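PDB 5X5H: cystathionine beta-lyases/cystathionine gamma-synthases from Corynebacterium glutamicum, which probably makes L,L-cystathionine and succinate from O-succinyl-L-homoserine and L-cysteine with the help of pyridoxal 5'-phosphate, a step in methionine biosynthesis. Local coordinates for residues A85-F90 and Y111-T116; S323-C328 and V379-N384. All blocks are in the same frame, centred on the assembly; numbering follows the deposited sequence.

In the fold
Contact 1 and contact 2 lie in two different parts of the chain, beside different sheets, and share no helix or strand; their centres are 35 Å apart and their nearest atoms about 19 Å. Contact 1, between helices 82-93 and 108-118, is fully buried beside the seven-stranded sheet and near the cofactor, and what crosses it is mostly hydrocarbon, with a phenylalanine ring, a leucine and an isoleucine at its heart. Contact 2 lies far from the annotated sites, where the loop after helix 313-323 meets helix 372-384. It is only partly buried, and it pairs a small apolar patch with a glutamine amide, a backbone carbonyl and a bridging water.

Contact 1: A85-F90 and Y111-T116; sequences ATDILF and YRLIDT
Leu113 reaches from helix 108-118 to Asp87 and Phe90 of helix 82-93. Its CB starts toward the neighbouring helix, and with CG anti to the backbone N (chi1 -174°) the branch point comes to 4.0 Å from Phe90 CE2. There the chain forks. CD2 is the busier branch: it lies 3.7 Å from Phe90 CE2, approaching the ring obliquely, and also meets Thr86 CG2 at 4.0 Å and the backbone of Asp87 at CA. CD1 turns the other way and lies 3.9 Å from Asp87 OD1, a van der Waals contact with an oxygen whose bonding partner is Arg91 of the second subunit. A forked, purely apolar side chain suits this place, since one methyl packs against the ring while the other meets Asp87; the side chain also packs on Ile235 of the second subunit.

Ile114, one residue on, also touches the ring. Its CB does not aim at the other helix, but CG1 does come within 3.5 Å of Phe90 CE2, and CD1 lies near Phe90 CZ. Thr86, one turn before Phe90, lays its CG2 over one ring face, 3.5 Å above the plane and toward the rim, while its OG1 is bonded to Gly82 O of its own helix. Trp148 and Phe118 meet the same ring edge-to-face.

The axes of 85-90 and 111-116 come within 11.0 Å and cross at -41°, a distance that large side chains bridge. This is the layer of helices packed against the mainly parallel sheet of the PLP-binding domain in the aspartate aminotransferase (type I) fold, with helix 82-93 beginning at the cofactor-binding residues Gly82 and Met83.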
ATOM      1  N   ALA A  85       9.424   2.586  20.782  1.00 10.73           N
ATOM      2  CA  ALA A  85      10.383   3.695  20.884  1.00 10.66           C
ATOM      3  C   ALA A  85      10.738   3.922  22.366  1.00 11.03           C
ATOM      4  O   ALA A  85      11.879   4.188  22.730  1.00 12.80           O
ATOM      5  CB  ALA A  85       9.780   4.942  20.248  1.00 12.05           C
ATOM      6  N   THR A  86       9.709   3.876  23.234  1.00 10.76           N
ATOM      7  CA  THR A  86       9.906   4.080  24.703  1.00 11.55           C
ATOM      8  C   THR A  86      10.796   2.945  25.204  1.00 12.40           C
ATOM      9  O   THR A  86      11.762   3.197  25.954  1.00 12.76           O
ATOM     10  CB  THR A  86       8.553   4.078  25.414  1.00 12.20           C
ATOM     11  OG1 THR A  86       7.749   5.202  24.940  1.00 13.82           O
ATOM     12  CG2 THR A  86       8.676   4.214  26.926  1.00 12.34           C
ATOM     13  N   ASP A  87      10.512   1.718  24.850  1.00 11.67           N
ATOM     14  CA  ASP A  87      11.302   0.597  25.296  1.00 11.68           C
ATOM     15  C   ASP A  87      12.755   0.708  24.896  1.00 12.47           C
ATOM     16  O   ASP A  87      13.674   0.489  25.697  1.00 12.83           O
ATOM     17  CB  ASP A  87      10.674  -0.656  24.723  1.00 12.26           C
ATOM     18  CG  ASP A  87      11.417  -1.898  25.093  1.00 15.66           C
ATOM     19  OD1 ASP A  87      11.379  -2.253  26.317  1.00 16.05           O
ATOM     20  OD2 ASP A  87      12.005  -2.648  24.217  1.00 16.59           O
ATOM     21  N   ILE A  88      13.010   1.081  23.664  1.00 11.61           N
ATOM     22  CA  ILE A  88      14.392   1.278  23.189  1.00 11.85           C
ATOM     23  C   ILE A  88      15.050   2.390  23.954  1.00 12.72           C
ATOM     24  O   ILE A  88      16.223   2.213  24.390  1.00 13.32           O
ATOM     25  CB  ILE A  88      14.410   1.608  21.673  1.00 14.73           C
ATOM     26  CG1 ILE A  88      13.974   0.413  20.821  1.00 18.20           C
ATOM     27  CG2 ILE A  88      15.819   2.035  21.256  1.00 16.27           C
ATOM     28  CD1 ILE A  88      14.761  -0.857  20.994  1.00 21.76           C
ATOM     29  N   LEU A  89      14.398   3.533  24.181  1.00 12.57           N
ATOM     30  CA  LEU A  89      15.047   4.613  24.891  1.00 14.86           C
ATOM     31  C   LEU A  89      15.342   4.174  26.311  1.00 14.42           C
ATOM     32  O   LEU A  89      16.452   4.423  26.862  1.00 15.65           O
ATOM     33  CB  LEU A  89      14.182   5.905  24.821  1.00 19.04           C
ATOM     34  CG  LEU A  89      14.650   7.300  24.939  1.00 21.83           C
ATOM     35  CD1 LEU A  89      15.981   7.558  24.309  1.00 19.09           C
ATOM     36  CD2 LEU A  89      13.446   8.146  24.580  1.00 25.70           C
ATOM     37  N   PHE A  90      14.470   3.442  26.974  1.00 13.65           N
ATOM     38  CA  PHE A  90      14.670   2.915  28.293  1.00 14.20           C
ATOM     39  C   PHE A  90      15.946   2.043  28.303  1.00 14.68           C
ATOM     40  O   PHE A  90      16.768   2.060  29.250  1.00 16.20           O
ATOM     41  CB  PHE A  90      13.528   2.083  28.884  1.00 15.27           C
ATOM     42  CG  PHE A  90      12.312   2.829  29.348  1.00 14.58           C
ATOM     43  CD1 PHE A  90      12.195   4.197  29.402  1.00 17.00           C
ATOM     44  CD2 PHE A  90      11.214   2.091  29.657  1.00 18.88           C
ATOM     45  CE1 PHE A  90      10.984   4.822  29.836  1.00 18.10           C
ATOM     46  CE2 PHE A  90      10.040   2.701  30.095  1.00 17.53           C
ATOM     47  CZ  PHE A  90       9.976   4.034  30.193  1.00 16.35           C
ATOM     48  N   TYR A 111       3.666   3.357  32.076  1.00 16.55           N
ATOM     49  CA  TYR A 111       3.683   2.854  33.431  1.00 16.75           C
ATOM     50  C   TYR A 111       3.771   1.307  33.516  1.00 14.54           C
ATOM     51  O   TYR A 111       4.620   0.797  34.245  1.00 16.50           O
ATOM     52  CB  TYR A 111       2.357   3.311  34.183  1.00 17.06           C
ATOM     53  CG  TYR A 111       2.237   2.603  35.584  1.00 19.44           C
ATOM     54  CD1 TYR A 111       3.085   2.976  36.571  1.00 19.19           C
ATOM     55  CD2 TYR A 111       1.393   1.540  35.743  1.00 22.71           C
ATOM     56  CE1 TYR A 111       3.065   2.267  37.813  1.00 21.39           C
ATOM     57  CE2 TYR A 111       1.371   0.860  36.953  1.00 22.22           C
ATOM     58  CZ  TYR A 111       2.165   1.273  37.933  1.00 22.08           C
ATOM     59  OH  TYR A 111       2.132   0.491  39.158  1.00 29.49           O
ATOM     60  N   ARG A 112       3.014   0.612  32.704  1.00 13.30           N
ATOM     61  CA  ARG A 112       2.995  -0.836  32.652  1.00 13.68           C
ATOM     62  C   ARG A 112       4.357  -1.328  32.245  1.00 15.52           C
ATOM     63  O   ARG A 112       4.897  -2.274  32.803  1.00 15.34           O
ATOM     64  CB  ARG A 112       1.904  -1.383  31.769  1.00 17.13           C
ATOM     65  CG  ARG A 112       1.890  -2.911  31.593  1.00 22.28           C
ATOM     66  CD  ARG A 112       0.729  -3.357  30.738  1.00 31.46           C
ATOM     67  NE  ARG A 112       0.565  -2.357  29.647  1.00 42.03           N
ATOM     68  CZ  ARG A 112       0.288  -2.585  28.360  1.00 45.29           C
ATOM     69  NH1 ARG A 112       0.121  -3.819  27.865  1.00 58.16           N
ATOM     70  NH2 ARG A 112       0.182  -1.551  27.540  1.00 34.70           N
ATOM     71  N   LEU A 113       4.961  -0.680  31.273  1.00 13.98           N
ATOM     72  CA  LEU A 113       6.299  -1.120  30.873  1.00 13.37           C
ATOM     73  C   LEU A 113       7.300  -1.008  31.979  1.00 14.32           C
ATOM     74  O   LEU A 113       8.074  -1.937  32.201  1.00 14.56           O
ATOM     75  CB  LEU A 113       6.763  -0.266  29.653  1.00 15.01           C
ATOM     76  CG  LEU A 113       8.106  -0.657  28.963  1.00 15.71           C
ATOM     77  CD1 LEU A 113       8.139  -2.059  28.472  1.00 16.34           C
ATOM     78  CD2 LEU A 113       8.405   0.336  27.824  1.00 17.26           C
ATOM     79  N   ILE A 114       7.323   0.114  32.675  1.00 13.87           N
ATOM     80  CA  ILE A 114       8.243   0.263  33.819  1.00 16.32           C
ATOM     81  C   ILE A 114       7.951  -0.768  34.932  1.00 17.02           C
ATOM     82  O   ILE A 114       8.838  -1.453  35.399  1.00 17.31           O
ATOM     83  CB  ILE A 114       8.145   1.669  34.357  1.00 18.39           C
ATOM     84  CG1 ILE A 114       8.655   2.662  33.282  1.00 18.63           C
ATOM     85  CG2 ILE A 114       8.929   1.687  35.702  1.00 20.15           C
ATOM     86  CD1 ILE A 114       8.298   4.100  33.568  1.00 21.98           C
ATOM     87  N   ASP A 115       6.684  -0.783  35.294  1.00 15.80           N
ATOM     88  CA  ASP A 115       6.309  -1.449  36.532  1.00 17.79           C
ATOM     89  C   ASP A 115       6.252  -2.969  36.348  1.00 19.06           C
ATOM     90  O   ASP A 115       6.595  -3.681  37.305  1.00 18.46           O
ATOM     91  CB  ASP A 115       4.987  -0.972  37.010  1.00 19.19           C
ATOM     92  CG  ASP A 115       4.554  -1.715  38.328  1.00 21.03           C
ATOM     93  OD1 ASP A 115       5.174  -1.433  39.360  1.00 22.11           O
ATOM     94  OD2 ASP A 115       3.647  -2.548  38.274  1.00 20.91           O
ATOM     95  N   THR A 116       5.818  -3.503  35.206  1.00 15.06           N
ATOM     96  CA  THR A 116       5.804  -4.945  34.975  1.00 16.92           C
ATOM     97  C   THR A 116       7.100  -5.462  34.425  1.00 20.62           C
ATOM     98  O   THR A 116       7.643  -6.469  34.895  1.00 22.62           O
ATOM     99  CB  THR A 116       4.580  -5.332  34.075  1.00 19.10           C
ATOM    100  OG1 THR A 116       3.343  -5.091  34.754  1.00 21.96           O
ATOM    101  CG2 THR A 116       4.660  -6.813  33.693  1.00 22.10           C
TER

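Contact 2: S323-C328 and V379-N384; sequences STKLIC and VEQALN
Ser323 O is gripped twice from the side of Gln381. The amide nitrogen NE2 of Gln381 donates to it at 2.9 Å, with an N-H...O angle of 165°, and a water donates to the same oxygen at 3.1 Å. That water gives a second hydrogen to Gln381 OE1 at 2.8 Å, so both ends of the amide are tied to one carbonyl, directly and through water. The carbonyl oxygen lies close to the amide plane, whereas the donor is tilted 32° from the carbonyl plane. Gln381 bends back to get there: CG sits between the backbone N and the carbonyl carbon (chi1 72°), and a further turn at chi2 carries the amide across to the loop. A glutamine suits the position because it can donate and accept at once; NE2 is also bonded to Asp378 OD1.

The loop joins helix 313-323 to strand 328-329, an outermost strand of the five-stranded sheet in the C-terminal part of this PLP-dependent fold, and helix 372-384 packs against the loop. Asp378, one turn before Ala382, accepts hydrogen bonds from the backbone N of Lys325, Leu326 and Ile327, pinning the turn to the helix.

Beneath the polar layer, Ala382 allows close approach, its CB meeting Thr324 CG2 at 3.8 Å and Ser323 CB at 3.9 Å. Thr324 serves two surfaces: its methyl faces the alanine, and its OG1 donates to Ile327 O at 2.8 Å, bracing the loop across its bend. Farther along, Ile327 CD1 touches Val379 CG2 at 3.9 Å, Ile327 also packing on Leu340 and Val379 on Phe271.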
ATOM      1  N   SER A 323     -23.683   8.256  24.233  1.00 18.09           N
ATOM      2  CA  SER A 323     -24.704   9.165  23.736  1.00 18.51           C
ATOM      3  C   SER A 323     -24.291  10.018  22.523  1.00 18.33           C
ATOM      4  O   SER A 323     -25.112  10.588  21.839  1.00 18.91           O
ATOM      5  CB  SER A 323     -25.149  10.105  24.799  1.00 18.28           C
ATOM      6  OG  SER A 323     -25.796   9.347  25.816  1.00 22.20           O
ATOM      7  N   THR A 324     -22.977  10.180  22.355  1.00 18.47           N
ATOM      8  CA  THR A 324     -22.492  10.984  21.232  1.00 18.16           C
ATOM      9  C   THR A 324     -22.756  10.258  19.933  1.00 18.21           C
ATOM     10  O   THR A 324     -22.646   8.975  19.866  1.00 20.11           O
ATOM     11  CB  THR A 324     -21.001  11.333  21.358  1.00 18.40           C
ATOM     12  OG1 THR A 324     -20.251  10.122  21.582  1.00 19.35           O
ATOM     13  CG2 THR A 324     -20.800  12.288  22.472  1.00 17.58           C
ATOM     14  N   LYS A 325     -23.075  10.972  18.855  1.00 16.94           N
ATOM     15  CA  LYS A 325     -23.343  10.389  17.580  1.00 18.70           C
ATOM     16  C   LYS A 325     -22.372  10.791  16.485  1.00 16.97           C
ATOM     17  O   LYS A 325     -22.480  10.242  15.390  1.00 23.91           O
ATOM     18  CB  LYS A 325     -24.726  10.798  17.145  1.00 24.92           C
ATOM     19  CG  LYS A 325     -25.820  10.274  18.071  1.00 34.52           C
ATOM     20  CD  LYS A 325     -27.192  10.604  17.543  1.00 42.56           C
ATOM     21  CE  LYS A 325     -27.483  10.061  16.134  1.00 51.04           C
ATOM     22  NZ  LYS A 325     -27.395   8.559  16.008  1.00 54.92           N
ATOM     23  N   LEU A 326     -21.535  11.785  16.726  1.00 15.71           N
ATOM     24  CA  LEU A 326     -20.475  12.167  15.759  1.00 15.30           C
ATOM     25  C   LEU A 326     -19.150  11.798  16.320  1.00 16.91           C
ATOM     26  O   LEU A 326     -18.334  11.160  15.642  1.00 18.55           O
ATOM     27  CB  LEU A 326     -20.604  13.665  15.495  1.00 16.13           C
ATOM     28  CG  LEU A 326     -19.553  14.264  14.600  1.00 18.44           C
ATOM     29  CD1 LEU A 326     -19.518  13.572  13.260  1.00 19.77           C
ATOM     30  CD2 LEU A 326     -19.933  15.733  14.395  1.00 18.52           C
ATOM     31  N   ILE A 327     -18.885  12.156  17.576  1.00 14.04           N
ATOM     32  CA  ILE A 327     -17.715  11.748  18.296  1.00 14.06           C
ATOM     33  C   ILE A 327     -17.802  10.272  18.578  1.00 15.78           C
ATOM     34  O   ILE A 327     -18.827   9.820  19.152  1.00 17.59           O
ATOM     35  CB  ILE A 327     -17.522  12.533  19.595  1.00 14.53           C
ATOM     36  CG1 ILE A 327     -17.566  14.062  19.321  1.00 15.01           C
ATOM     37  CG2 ILE A 327     -16.225  12.253  20.321  1.00 14.14           C
ATOM     38  CD1 ILE A 327     -17.604  14.907  20.574  1.00 18.01           C
ATOM     39  N   CYS A 328     -16.791   9.508  18.192  1.00 12.89           N
ATOM     40  CA  CYS A 328     -16.873   8.070  18.319  1.00 14.93           C
ATOM     41  C   CYS A 328     -16.175   7.559  19.541  1.00 12.32           C
ATOM     42  O   CYS A 328     -15.065   7.862  19.870  1.00 13.12           O
ATOM     43  CB  CYS A 328     -16.194   7.491  17.067  1.00 14.33           C
ATOM     44  SG  CYS A 328     -16.367   5.668  16.884  1.00 18.24           S
ATOM     45  N   VAL A 379     -22.091  17.331  21.378  1.00 13.82           N
ATOM     46  CA  VAL A 379     -21.841  17.436  22.812  1.00 14.56           C
ATOM     47  C   VAL A 379     -23.102  17.885  23.534  1.00 18.00           C
ATOM     48  O   VAL A 379     -23.395  17.300  24.588  1.00 17.90           O
ATOM     49  CB  VAL A 379     -20.634  18.372  23.147  1.00 16.38           C
ATOM     50  CG1 VAL A 379     -20.457  18.555  24.643  1.00 17.62           C
ATOM     51  CG2 VAL A 379     -19.357  17.812  22.522  1.00 15.81           C
ATOM     52  N   GLU A 380     -23.745  18.902  23.063  1.00 16.95           N
ATOM     53  CA  GLU A 380     -25.006  19.426  23.711  1.00 16.89           C
ATOM     54  C   GLU A 380     -26.049  18.354  23.770  1.00 17.05           C
ATOM     55  O   GLU A 380     -26.596  18.102  24.937  1.00 17.60           O
ATOM     56  CB  GLU A 380     -25.492  20.685  23.031  1.00 19.09           C
ATOM     57  CG  GLU A 380     -26.739  21.297  23.653  1.00 21.73           C
ATOM     58  CD  GLU A 380     -27.205  22.572  22.919  1.00 29.39           C
ATOM     59  OE1 GLU A 380     -26.997  22.682  21.676  1.00 43.58           O
ATOM     60  OE2 GLU A 380     -27.875  23.388  23.549  1.00 39.55           O
ATOM     61  N   GLN A 381     -26.381  17.639  22.723  1.00 17.86           N
ATOM     62  CA  GLN A 381     -27.385  16.588  22.757  1.00 17.25           C
ATOM     63  C   GLN A 381     -26.994  15.446  23.671  1.00 21.59           C
ATOM     64  O   GLN A 381     -27.826  14.882  24.435  1.00 23.08           O
ATOM     65  CB  GLN A 381     -27.839  16.158  21.364  1.00 19.50           C
ATOM     66  CG  GLN A 381     -26.755  15.336  20.603  1.00 17.67           C
ATOM     67  CD  GLN A 381     -26.712  13.914  20.959  1.00 21.71           C
ATOM     68  OE1 GLN A 381     -27.739  13.335  21.377  1.00 24.37           O
ATOM     69  NE2 GLN A 381     -25.542  13.250  20.812  1.00 20.63           N
ATOM     70  N   ALA A 382     -25.700  15.136  23.749  1.00 18.41           N
ATOM     71  CA  ALA A 382     -25.271  14.065  24.609  1.00 17.98           C
ATOM     72  C   ALA A 382     -25.412  14.456  26.063  1.00 17.52           C
ATOM     73  O   ALA A 382     -25.882  13.631  26.896  1.00 19.53           O
ATOM     74  CB  ALA A 382     -23.820  13.692  24.321  1.00 18.24           C
ATOM     75  N   LEU A 383     -25.126  15.701  26.433  1.00 18.17           N
ATOM     76  CA  LEU A 383     -25.242  16.229  27.778  1.00 19.63           C
ATOM     77  C   LEU A 383     -26.758  16.168  28.093  1.00 24.73           C
ATOM     78  O   LEU A 383     -27.088  15.863  29.220  1.00 25.16           O
ATOM     79  CB  LEU A 383     -24.743  17.615  27.993  1.00 18.58           C
ATOM     80  CG  LEU A 383     -23.211  17.762  27.896  1.00 20.42           C
ATOM     81  CD1 LEU A 383     -22.902  19.244  27.928  1.00 20.45           C
ATOM     82  CD2 LEU A 383     -22.465  17.006  28.951  1.00 19.75           C
ATOM     83  N   ASN A 384     -27.610  16.529  27.142  1.00 20.37           N
ATOM     84  CA  ASN A 384     -29.077  16.532  27.418  1.00 24.57           C
ATOM     85  C   ASN A 384     -29.637  15.135  27.601  1.00 26.93           C
ATOM     86  O   ASN A 384     -30.663  15.015  28.335  1.00 32.31           O
ATOM     87  CB  ASN A 384     -29.834  17.339  26.381  1.00 23.37           C
ATOM     88  CG  ASN A 384     -29.601  18.852  26.467  1.00 21.90           C
ATOM     89  OD1 ASN A 384     -29.117  19.387  27.457  1.00 26.57           O
ATOM     90  ND2 ASN A 384     -29.801  19.550  25.376  1.00 24.10           N
TER
HETATM   91  O   HOH W   1     -27.996  10.895  22.785  1.00 35.39           O